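Local coordinates for acetamidase (Bacillus halodurans, PDB 2II1), which binds calcium ions and probably hydrolyses carbon-nitrogen bonds in linear amides, at residues A[153-158]-A[276-281]. Residues are numbered along the deposited sequence; the frame is centred on the assembly and turned at random.
Sequences GGNLDT and IVNPLK. With CA (calcium ion), chain E.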
loop_
_atom_site.group_PDB
_atom_site.type_symbol
_atom_site.label_atom_id
_atom_site.label_comp_id
_atom_site.label_asym_id
_atom_site.label_seq_id
_atom_site.Cartn_x
_atom_site.Cartn_y
_atom_site.Cartn_z
ATOM N N GLY A 153 8.922 0.671 17.762
ATOM C CA GLY A 153 7.661 -0.039 17.473
ATOM C C GLY A 153 6.499 0.797 17.989
ATOM O O GLY A 153 6.320 1.945 17.572
ATOM N N GLY A 154 5.733 0.229 18.914
ATOM C CA GLY A 154 4.523 0.859 19.411
ATOM C C GLY A 154 3.327 0.614 18.493
ATOM O O GLY A 154 3.192 -0.479 17.934
ATOM N N ASN A 155 2.508 1.649 18.293
ATOM C CA ASN A 155 1.224 1.555 17.591
ATOM C C ASN A 155 1.394 1.501 16.056
ATOM O O ASN A 155 1.117 2.468 15.332
ATOM C CB ASN A 155 0.342 2.709 18.020
ATOM C CG ASN A 155 -1.111 2.449 17.787
ATOM O OD1 ASN A 155 -1.532 1.328 17.439
ATOM N ND2 ASN A 155 -1.902 3.490 17.948
ATOM N N LEU A 156 1.899 0.354 15.595
ATOM C CA LEU A 156 2.302 0.158 14.186
ATOM C C LEU A 156 1.111 -0.193 13.303
ATOM O O LEU A 156 1.147 0.059 12.095
ATOM C CB LEU A 156 3.360 -0.977 14.078
ATOM C CG LEU A 156 4.769 -0.732 14.647
ATOM C CD1 LEU A 156 5.700 -1.931 14.564
ATOM C CD2 LEU A 156 5.457 0.452 13.968
ATOM N N ASP A 157 0.076 -0.797 13.909
ATOM C CA ASP A 157 -1.072 -1.330 13.179
ATOM C C ASP A 157 -0.722 -1.897 11.798
ATOM O O ASP A 157 -1.238 -1.460 10.764
ATOM C CB ASP A 157 -2.208 -0.297 13.145
ATOM C CG ASP A 157 -2.770 -0.022 14.526
ATOM O OD1 ASP A 157 -2.753 -0.947 15.372
ATOM O OD2 ASP A 157 -3.235 1.103 14.778
ATOM N N THR A 158 0.149 -2.908 11.820
ATOM C CA THR A 158 0.672 -3.564 10.624
ATOM C C THR A 158 0.099 -4.969 10.597
ATOM O O THR A 158 0.350 -5.784 11.504
ATOM C CB THR A 158 2.245 -3.523 10.644
ATOM O OG1 THR A 158 2.666 -2.164 10.513
ATOM C CG2 THR A 158 2.893 -4.338 9.537
ATOM N N ILE A 276 -3.049 4.919 8.630
ATOM C CA ILE A 276 -2.963 6.386 8.436
ATOM C C ILE A 276 -3.686 7.213 9.496
ATOM O O ILE A 276 -3.973 8.419 9.291
ATOM C CB ILE A 276 -3.438 6.808 7.014
ATOM C CG1 ILE A 276 -4.917 6.493 6.790
ATOM C CG2 ILE A 276 -2.617 6.098 5.960
ATOM C CD1 ILE A 276 -5.501 7.128 5.541
ATOM N N VAL A 277 -3.957 6.589 10.642
ATOM C CA VAL A 277 -4.892 7.173 11.626
ATOM C C VAL A 277 -4.269 7.531 12.985
ATOM O O VAL A 277 -4.917 8.178 13.785
ATOM C CB VAL A 277 -6.109 6.238 11.859
ATOM C CG1 VAL A 277 -6.901 6.096 10.577
ATOM C CG2 VAL A 277 -5.652 4.907 12.376
ATOM N N ASN A 278 -3.033 7.080 13.234
ATOM C CA ASN A 278 -2.359 7.292 14.520
ATOM C C ASN A 278 -1.556 8.595 14.460
ATOM O O ASN A 278 -1.398 9.153 13.363
ATOM C CB ASN A 278 -1.505 6.065 14.873
ATOM C CG ASN A 278 -2.344 4.810 15.049
ATOM O OD1 ASN A 278 -3.521 4.875 15.464
ATOM N ND2 ASN A 278 -1.753 3.655 14.725
ATOM N N PRO A 279 -1.102 9.127 15.629
ATOM C CA PRO A 279 -0.360 10.387 15.625
ATOM C C PRO A 279 0.874 10.386 14.736
ATOM O O PRO A 279 1.287 11.446 14.250
ATOM C CB PRO A 279 0.002 10.591 17.091
ATOM C CG PRO A 279 -1.068 9.878 17.818
ATOM C CD PRO A 279 -1.323 8.658 17.005
ATOM N N LEU A 280 1.453 9.214 14.504
ATOM C CA LEU A 280 2.364 9.070 13.393
ATOM C C LEU A 280 1.753 8.021 12.461
ATOM O O LEU A 280 1.024 7.125 12.897
ATOM C CB LEU A 280 3.820 8.781 13.847
ATOM C CG LEU A 280 4.572 9.850 14.671
ATOM C CD1 LEU A 280 6.070 9.585 14.724
ATOM C CD2 LEU A 280 4.332 11.198 14.095
ATOM N N LYS A 281 1.981 8.205 11.168
ATOM C CA LYS A 281 1.515 7.287 10.136
ATOM C C LYS A 281 2.618 6.221 9.884
ATOM O O LYS A 281 3.802 6.479 10.054
ATOM C CB LYS A 281 1.174 8.054 8.839
ATOM C CG LYS A 281 0.441 9.389 9.012
ATOM C CD LYS A 281 -0.915 9.214 9.642
ATOM C CE LYS A 281 -1.562 10.568 9.999
ATOM N NZ LYS A 281 -2.641 10.381 11.044
HETATM CA CA CA E . -3.706 0.534 17.080
HETATM O O HOH W 1 -4.406 2.746 16.756
HETATM O O HOH W 2 -6.063 -0.002 16.646
#
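N278, from the loop joining strands 270-275 and 281-288, reaches with its amide into the second shell of a calcium site whose first-shell ligands include N155 and D157, with D182 completing the protein set. N155 suits its place because its two amide atoms divide the work: OD1 binds calcium at 2.3 Å, while ND2 donates to the carbonyl O of G147 and to water 1. Its CG lies anti to the backbone N (chi1 -159°), which carries the amide over that of N278; the two planes stack, 27° apart. D157 brings a full carboxylate that chelates the ion through both oxygens, and OD2 also accepts a nearly straight hydrogen bond from N278 ND2 at 3.0 Å. This donor comes from above the carboxylate plane, yet OD2 lies almost in the plane of the N278 amide. A second, weak bond runs from the same ND2 to the backbone O of N155 at 3.2 Å. Asparagine thus offers a donor for a metal-bound carboxylate oxygen and an acceptor for metal-bound water. A leucine here would probably leave D157 OD2 without its N-H donor and water 1 without this acceptor. Behind N278, K281 NZ ties the loop together by donating to the backbone O atoms of I276 and N278. Water 1, 2.3 Å from calcium, donates to N278 OD1 at 2.6 Å.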